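PDB 4OOB: 3-hydroxyacyl-thioester dehydratase X from Mycobacterium tuberculosis, which catalyses the reversible hydration of trans-2-enoyl-CoA to (3R)-3-hydroxyacyl-CoA, preferring C8 to C12 chains. Local coordinates for residues V153-T157 against F195-V200; I204-F208 against E234-W239; T227-Y231 against L241-N245. All coordinates share one frame; numbering follows the deposited sequence.

Interaction 1: residues V153-T157 against F195-V200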
loop_
_atom_site.group_PDB
_atom_site.type_symbol
_atom_site.label_atom_id
_atom_site.label_comp_id
_atom_site.label_asym_id
_atom_site.label_seq_id
_atom_site.Cartn_x
_atom_site.Cartn_y
_atom_site.Cartn_z
ATOM N N VAL A 153 -13.333 10.210 9.029
ATOM C CA VAL A 153 -14.071 9.094 8.477
ATOM C C VAL A 153 -13.784 8.979 6.997
ATOM O O VAL A 153 -14.017 9.903 6.226
ATOM C CB VAL A 153 -15.567 9.289 8.669
ATOM C CG1 VAL A 153 -16.327 8.135 8.030
ATOM C CG2 VAL A 153 -15.897 9.437 10.155
ATOM N N LEU A 154 -13.252 7.831 6.611
ATOM C CA LEU A 154 -13.022 7.502 5.197
ATOM C C LEU A 154 -14.258 6.832 4.643
ATOM O O LEU A 154 -14.743 5.895 5.271
ATOM C CB LEU A 154 -11.824 6.550 5.110
ATOM C CG LEU A 154 -10.522 7.238 4.759
ATOM C CD1 LEU A 154 -10.313 8.540 5.474
ATOM C CD2 LEU A 154 -9.351 6.333 5.003
ATOM N N ARG A 155 -14.773 7.300 3.508
ATOM C CA ARG A 155 -15.850 6.606 2.785
ATOM C C ARG A 155 -15.354 6.180 1.413
ATOM O O ARG A 155 -14.931 6.991 0.615
ATOM C CB ARG A 155 -17.132 7.449 2.557
ATOM C CG ARG A 155 -18.346 6.475 2.377
ATOM C CD ARG A 155 -19.197 6.847 1.232
ATOM N NE ARG A 155 -20.188 5.889 0.698
ATOM C CZ ARG A 155 -20.731 4.801 1.275
ATOM N NH1 ARG A 155 -20.447 4.347 2.488
ATOM N NH2 ARG A 155 -21.614 4.117 0.579
ATOM N N ILE A 156 -15.483 4.903 1.121
ATOM C CA ILE A 156 -14.759 4.329 0.017
ATOM C C ILE A 156 -15.734 3.520 -0.805
ATOM O O ILE A 156 -16.265 2.549 -0.320
ATOM C CB ILE A 156 -13.619 3.449 0.524
ATOM C CG1 ILE A 156 -12.799 4.199 1.548
ATOM C CG2 ILE A 156 -12.695 3.019 -0.632
ATOM C CD1 ILE A 156 -11.706 3.317 2.097
ATOM N N THR A 157 -15.960 3.961 -2.035
ATOM C CA THR A 157 -16.896 3.345 -2.965
ATOM C C THR A 157 -16.173 2.416 -3.974
ATOM O O THR A 157 -14.971 2.587 -4.267
ATOM C CB THR A 157 -17.621 4.429 -3.786
ATOM O OG1 THR A 157 -16.662 5.113 -4.605
ATOM C CG2 THR A 157 -18.264 5.496 -2.884
ATOM N N PHE A 195 -4.365 1.885 -1.289
ATOM C CA PHE A 195 -5.303 3.010 -1.341
ATOM C C PHE A 195 -5.460 3.574 0.049
ATOM O O PHE A 195 -5.314 4.762 0.285
ATOM C CB PHE A 195 -6.690 2.659 -1.851
ATOM C CG PHE A 195 -7.649 3.818 -1.707
ATOM C CD1 PHE A 195 -7.633 4.871 -2.621
ATOM C CD2 PHE A 195 -8.481 3.920 -0.589
ATOM C CE1 PHE A 195 -8.479 6.004 -2.458
ATOM C CE2 PHE A 195 -9.322 5.035 -0.419
ATOM C CZ PHE A 195 -9.334 6.068 -1.373
ATOM N N THR A 196 -5.781 2.687 0.965
ATOM C CA THR A 196 -6.090 3.051 2.319
ATOM C C THR A 196 -4.812 3.578 2.998
ATOM O O THR A 196 -4.870 4.553 3.741
ATOM C CB THR A 196 -6.799 1.851 2.987
ATOM O OG1 THR A 196 -8.030 2.274 3.595
ATOM C CG2 THR A 196 -6.026 1.201 3.941
ATOM N N ALA A 197 -3.645 3.006 2.680
ATOM C CA ALA A 197 -2.417 3.473 3.326
ATOM C C ALA A 197 -2.130 4.888 2.917
ATOM O O ALA A 197 -1.550 5.631 3.698
ATOM C CB ALA A 197 -1.237 2.611 2.997
ATOM N N ALA A 198 -2.506 5.247 1.686
ATOM C CA ALA A 198 -2.291 6.580 1.231
ATOM C C ALA A 198 -3.372 7.472 1.836
ATOM O O ALA A 198 -3.032 8.489 2.428
ATOM C CB ALA A 198 -2.322 6.658 -0.270
ATOM N N ALA A 199 -4.651 7.076 1.716
ATOM C CA ALA A 199 -5.795 7.937 2.143
ATOM C C ALA A 199 -5.710 8.421 3.615
ATOM O O ALA A 199 -6.067 9.545 3.926
ATOM C CB ALA A 199 -7.087 7.205 1.902
ATOM N N VAL A 200 -5.173 7.585 4.509
ATOM C CA VAL A 200 -5.044 7.953 5.955
ATOM C C VAL A 200 -4.044 9.090 6.257
ATOM O O VAL A 200 -4.041 9.651 7.356
ATOM C CB VAL A 200 -4.710 6.734 6.840
ATOM C CG1 VAL A 200 -5.835 5.719 6.772
ATOM C CG2 VAL A 200 -3.363 6.141 6.496
#
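Leu154 and Ile156, two residues apart on strand 152-156 and pointing to the same face, both meet the flank of helix 193-199. The local axes of strand 153-156 and helix 195-199 pass 10.8 Å apart with their N-to-C directions 144° from each other, so side chains alone bridge the gap.

Leu154 uses a single methyl. Its CD2 lies 3.9 Å from Ala199 CB and 4.0 Å from Val200 CG1, and the Leu154 and Val200 side chains meet almost perpendicularly. The first torsion of Leu154, at -99°, is well off any staggered value, a conformation that may carry some torsional cost.

Ile156 works differently, with several carbons set about one corner of an aromatic ring. CD1 and CG2 of Ile156 are each 3.9 Å from Phe195 CE2, and CD1 approaches at the rim of the ring, close to its plane. Phe195 reaches the strand because CG is trans to its backbone N (chi1 173°), and the two side chains run past one another in opposite senses. Ile156 CD1 also comes to 4.1 Å from Thr196 OG1.

Ile161 of helix 158-167 touches both Ile156 and Phe195, while Leu243 of strand 238-244 touches Leu154 and Thr196. This is consistent with the hotdog fold, in which the sheet wraps around a central helix.

Every close approach across the contact is by methyl, methylene or aromatic carbon, apart from Thr196 OG1, a buried hydroxyl with no hydrogen-bond partner in the model. Cohesion here should thus come from hydrophobic burial and dispersion, and the lone hydroxyl probably costs some solvation energy.

Interaction 2: residues I204-F208 against E234-W239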
loop_
_atom_site.group_PDB
_atom_site.type_symbol
_atom_site.label_atom_id
_atom_site.label_comp_id
_atom_site.label_asym_id
_atom_site.label_seq_id
_atom_site.Cartn_x
_atom_site.Cartn_y
_atom_site.Cartn_z
ATOM N N ILE A 204 -2.580 15.419 7.863
ATOM C CA ILE A 204 -1.396 14.907 8.654
ATOM C C ILE A 204 -0.028 14.960 7.921
ATOM O O ILE A 204 1.004 15.318 8.504
ATOM C CB ILE A 204 -1.737 13.500 9.260
ATOM C CG1 ILE A 204 -1.971 13.635 10.735
ATOM C CG2 ILE A 204 -0.696 12.397 9.085
ATOM C CD1 ILE A 204 -3.260 14.351 11.049
ATOM N N GLU A 205 -0.039 14.615 6.638
ATOM C CA GLU A 205 1.148 14.625 5.790
ATOM C C GLU A 205 1.837 15.999 5.687
ATOM O O GLU A 205 3.035 16.058 5.419
ATOM C CB GLU A 205 0.779 14.175 4.363
ATOM C CG GLU A 205 -0.101 15.171 3.587
ATOM C CD GLU A 205 -0.235 14.841 2.091
ATOM O OE1 GLU A 205 0.609 14.079 1.561
ATOM O OE2 GLU A 205 -1.179 15.340 1.455
ATOM N N ALA A 206 1.085 17.081 5.875
ATOM C CA ALA A 206 1.662 18.418 5.816
ATOM C C ALA A 206 2.771 18.611 6.876
ATOM O O ALA A 206 3.690 19.389 6.666
ATOM C CB ALA A 206 0.587 19.492 6.010
ATOM N N ARG A 207 2.649 17.904 7.991
ATOM C CA ARG A 207 3.546 18.046 9.104
ATOM C C ARG A 207 4.689 17.024 9.101
ATOM O O ARG A 207 5.564 17.073 9.968
ATOM C CB ARG A 207 2.732 17.984 10.414
ATOM C CG ARG A 207 1.958 19.280 10.672
ATOM C CD ARG A 207 1.138 19.255 11.950
ATOM N NE ARG A 207 -0.218 18.748 11.696
ATOM C CZ ARG A 207 -0.760 17.655 12.248
ATOM N NH1 ARG A 207 -0.101 16.913 13.132
ATOM N NH2 ARG A 207 -1.992 17.295 11.919
ATOM N N PHE A 208 4.710 16.095 8.147
ATOM C CA PHE A 208 5.788 15.070 8.135
ATOM C C PHE A 208 7.142 15.709 7.930
ATOM O O PHE A 208 7.252 16.657 7.162
ATOM C CB PHE A 208 5.590 14.015 7.028
ATOM C CG PHE A 208 4.379 13.132 7.230
ATOM C CD1 PHE A 208 3.630 13.186 8.405
ATOM C CD2 PHE A 208 3.999 12.238 6.248
ATOM C CE1 PHE A 208 2.542 12.383 8.579
ATOM C CE2 PHE A 208 2.908 11.424 6.424
ATOM C CZ PHE A 208 2.186 11.499 7.585
ATOM N N GLU A 234 -1.170 11.879 17.883
ATOM C CA GLU A 234 0.053 12.599 17.558
ATOM C C GLU A 234 0.931 12.620 18.773
ATOM O O GLU A 234 0.437 12.711 19.887
ATOM C CB GLU A 234 -0.223 14.026 17.139
ATOM C CG GLU A 234 1.060 14.777 16.855
ATOM C CD GLU A 234 0.869 15.888 15.856
ATOM O OE1 GLU A 234 0.121 15.676 14.856
ATOM O OE2 GLU A 234 1.485 16.961 16.070
ATOM N N GLY A 235 2.232 12.525 18.544
ATOM C CA GLY A 235 3.198 12.415 19.616
ATOM C C GLY A 235 4.477 13.108 19.221
ATOM O O GLY A 235 4.586 13.649 18.120
ATOM N N ASP A 236 5.431 13.095 20.145
ATOM C CA ASP A 236 6.757 13.660 19.947
ATOM C C ASP A 236 7.420 12.909 18.807
ATOM O O ASP A 236 7.875 13.528 17.845
ATOM C CB ASP A 236 7.605 13.555 21.235
ATOM N N GLY A 237 7.428 11.579 18.894
ATOM C CA GLY A 237 7.964 10.718 17.819
ATOM C C GLY A 237 7.305 10.808 16.446
ATOM O O GLY A 237 7.993 10.638 15.415
ATOM N N GLY A 238 5.993 11.087 16.424
ATOM C CA GLY A 238 5.228 11.172 15.174
ATOM C C GLY A 238 3.767 10.763 15.341
ATOM O O GLY A 238 3.038 11.365 16.131
ATOM N N TRP A 239 3.325 9.738 14.620
ATOM C CA TRP A 239 1.907 9.449 14.571
ATOM C C TRP A 239 1.627 7.973 14.639
ATOM O O TRP A 239 2.324 7.171 14.017
ATOM C CB TRP A 239 1.314 9.995 13.284
ATOM C CG TRP A 239 1.250 11.482 13.181
ATOM C CD1 TRP A 239 0.175 12.270 13.467
ATOM C CD2 TRP A 239 2.278 12.366 12.700
ATOM N NE1 TRP A 239 0.478 13.590 13.219
ATOM C CE2 TRP A 239 1.755 13.673 12.735
ATOM C CE3 TRP A 239 3.589 12.182 12.269
ATOM C CZ2 TRP A 239 2.499 14.788 12.351
ATOM C CZ3 TRP A 239 4.331 13.286 11.897
ATOM C CH2 TRP A 239 3.781 14.571 11.929
#
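Phe208 and Trp239 form the aromatic part of this contact, a T-shaped pair in which the edge of Phe208 addresses the face of Trp239. The centroid of the Phe208 ring is 5.0 Å from that of the six-membered ring of Trp239, with the planes at 60°. Phe208 CD1 comes to 3.6 Å from Trp239 CZ3, and Phe208 CE1 lies above the indole, displaced toward its rim. The phenyl ring is backed on one of its own faces by the CA of Glu205.

Aliphatic contacts extend along the indole. Ile204 CG1 is 3.7 Å from Trp239 CD1, at the pyrrole end, whereas Arg207 CB is 3.7 Å from Trp239 CZ2 on the benzo side. CG of Trp239 is trans to its carbonyl carbon (chi1 -69°), which sends the indole across to the 3-10 segment 204-207. Val257 of strand 251-259 touches the side chains of both Phe208 and Trp239, tying the contact to the sheet.

Polar groups gather at the indole N-H. Arg207 and Glu234 are paired as a salt bridge, yet NH1 and OE1 are modelled too close for its geometry to be trusted. As modelled, and therefore doubtfully, Arg207 NH1 lies at the indole edge near Trp239 NE1, but both are donors and do not bond. The weak Trp239 NE1 to Glu234 OE1 hydrogen bond shares that uncertainty.

Chemically, the well-defined part is a buried indole covered by phenyl and alkyl groups; at its nitrogen-bearing edge the opposite charges of the exposed Arg207 and Glu234 probably add electrostatic attraction between the loop after helix 193-199 and the hairpin turn.

Interaction 3: residues T227-Y231 against L241-N245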
loop_
_atom_site.group_PDB
_atom_site.type_symbol
_atom_site.label_atom_id
_atom_site.label_comp_id
_atom_site.label_asym_id
_atom_site.label_seq_id
_atom_site.Cartn_x
_atom_site.Cartn_y
_atom_site.Cartn_z
ATOM N N THR A 227 -17.470 2.481 5.118
ATOM C CA THR A 227 -17.376 3.667 5.931
ATOM C C THR A 227 -16.467 3.317 7.080
ATOM O O THR A 227 -16.798 2.436 7.856
ATOM C CB THR A 227 -18.749 4.064 6.438
ATOM O OG1 THR A 227 -19.555 4.381 5.301
ATOM C CG2 THR A 227 -18.654 5.246 7.274
ATOM N N ALA A 228 -15.338 4.005 7.227
ATOM C CA ALA A 228 -14.352 3.560 8.194
ATOM C C ALA A 228 -13.764 4.721 9.020
ATOM O O ALA A 228 -13.380 5.783 8.482
ATOM C CB ALA A 228 -13.286 2.788 7.491
ATOM N N GLY A 229 -13.703 4.496 10.335
ATOM C CA GLY A 229 -13.312 5.535 11.301
ATOM C C GLY A 229 -11.809 5.517 11.408
ATOM O O GLY A 229 -11.217 4.434 11.554
ATOM N N LEU A 230 -11.191 6.698 11.297
ATOM C CA LEU A 230 -9.733 6.817 11.424
ATOM C C LEU A 230 -9.344 7.512 12.748
ATOM O O LEU A 230 -9.770 8.620 13.037
ATOM C CB LEU A 230 -9.108 7.567 10.232
ATOM C CG LEU A 230 -7.602 7.882 10.406
ATOM C CD1 LEU A 230 -6.771 6.630 10.281
ATOM C CD2 LEU A 230 -7.137 8.923 9.403
ATOM N N TYR A 231 -8.498 6.837 13.511
ATOM C CA TYR A 231 -7.923 7.338 14.756
ATOM C C TYR A 231 -6.441 7.686 14.591
ATOM O O TYR A 231 -5.631 6.909 14.039
ATOM C CB TYR A 231 -8.070 6.287 15.833
ATOM C CG TYR A 231 -9.521 5.975 16.043
ATOM C CD1 TYR A 231 -10.252 6.632 17.020
ATOM C CD2 TYR A 231 -10.171 5.067 15.238
ATOM C CE1 TYR A 231 -11.583 6.374 17.192
ATOM C CE2 TYR A 231 -11.506 4.785 15.414
ATOM C CZ TYR A 231 -12.191 5.454 16.389
ATOM O OH TYR A 231 -13.495 5.180 16.574
ATOM N N LEU A 241 -1.572 5.469 13.830
ATOM C CA LEU A 241 -2.826 5.456 13.048
ATOM C C LEU A 241 -3.516 4.102 13.170
ATOM O O LEU A 241 -2.865 3.054 13.142
ATOM C CB LEU A 241 -2.540 5.710 11.565
ATOM C CG LEU A 241 -2.260 7.071 10.923
ATOM C CD1 LEU A 241 -1.724 8.110 11.847
ATOM C CD2 LEU A 241 -1.278 6.957 9.763
ATOM N N THR A 242 -4.839 4.142 13.335
ATOM C CA THR A 242 -5.675 2.967 13.218
ATOM C C THR A 242 -6.941 3.297 12.469
ATOM O O THR A 242 -7.660 4.247 12.829
ATOM C CB THR A 242 -6.111 2.389 14.570
ATOM O OG1 THR A 242 -4.971 2.108 15.340
ATOM C CG2 THR A 242 -6.772 1.106 14.354
ATOM N N LEU A 243 -7.195 2.525 11.422
ATOM C CA LEU A 243 -8.424 2.631 10.653
ATOM C C LEU A 243 -9.276 1.413 10.953
ATOM O O LEU A 243 -8.824 0.308 10.767
ATOM C CB LEU A 243 -8.093 2.641 9.157
ATOM C CG LEU A 243 -9.248 2.785 8.151
ATOM C CD1 LEU A 243 -9.790 4.216 8.124
ATOM C CD2 LEU A 243 -8.873 2.318 6.771
ATOM N N ARG A 244 -10.513 1.599 11.385
ATOM C CA ARG A 244 -11.408 0.440 11.699
ATOM C C ARG A 244 -12.840 0.586 11.167
ATOM O O ARG A 244 -13.203 1.657 10.735
ATOM C CB ARG A 244 -11.420 0.193 13.197
ATOM C CG ARG A 244 -11.324 1.420 14.027
ATOM C CD ARG A 244 -11.544 1.085 15.495
ATOM N NE ARG A 244 -10.354 1.107 16.361
ATOM C CZ ARG A 244 -9.619 0.044 16.695
ATOM N NH1 ARG A 244 -9.891 -1.158 16.193
ATOM N NH2 ARG A 244 -8.601 0.186 17.538
ATOM N N ASN A 245 -13.651 -0.470 11.228
ATOM C CA ASN A 245 -15.029 -0.458 10.634
ATOM C C ASN A 245 -16.250 -0.260 11.530
ATOM O O ASN A 245 -17.389 -0.384 11.026
ATOM C CB ASN A 245 -15.269 -1.773 9.884
ATOM C CG ASN A 245 -15.059 -2.975 10.761
ATOM O OD1 ASN A 245 -14.278 -2.926 11.696
ATOM N ND2 ASN A 245 -15.734 -4.055 10.456
#
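Several groups of strand 226-234 surround Thr242 O, one of them by a hydrogen bond. Tyr231 N donates that bond to Thr242 O, at 2.8 Å and 174° at the hydrogen; Leu230 CA adds a CA-H...O contact, and the Tyr231 ring sets its edge against the same oxygen, with CD2 at 3.6 Å. This belongs to an antiparallel beta hairpin whose arms are strands 226-234 and 238-244.

Two hydrogen-bonded pairs flank a non-hydrogen-bonded one. The Tyr231-Thr242 pair is completed by Thr242 N donating to Tyr231 O at 3.0 Å. Gly229 and Arg244 exchange bonds as well: Gly229 N to Arg244 O and Arg244 N to Gly229 O are both 2.9 Å, but the first is more bent, at 141°. Between these pairs, Leu230 and Leu243 bring their CA atoms to 4.5 Å.

The Leu230-Leu243 face is apolar. Leu243 CD1 lies 3.8 Å from Ala228 CB and also near Leu230 CB, and Val200 and Leu154 pack against this face. Strands 152-156 and 251-259 extend the sheet beyond the two arms.

On the face carrying Tyr231, Thr242 and Arg244, the phenol ring lies back along its own strand, over Gly229, with its CD2/CE2 edge turned toward Arg244 and its hydroxyl hydrogen-bonded to Pro148 O. Its CE2 meets the aliphatic stem of Arg244 at CG, 3.6 Å away, and the two side chains cross nearly at right angles. Bending at chi3 (106°) folds the Arg244 chain back over its strand, where Thr242 CG2 sits 3.7 Å above the middle of the guanidinium plane.

Interactions 1 and 3 are continuous, with centres about 9 Å apart. Strands 152-156 and 226-234 are sheet neighbours, joined by a probable hydrogen bond from Leu154 N to Ala228 O of 2.8 Å; on the helix side, Val200 CG1 lies 3.7 Å from Leu230 CD1. The helix thus covers both the edge strand and the hairpin. Interaction 2 lies farther off, its centre about 18 Å from that of interaction 1 and 17 Å from that of interaction 3. It shares strand 238-244 with interaction 3. Interactions 1 and 2 fasten helix 193-199 and the loop after it to the same sheet, whose hairpin pairing is interaction 3.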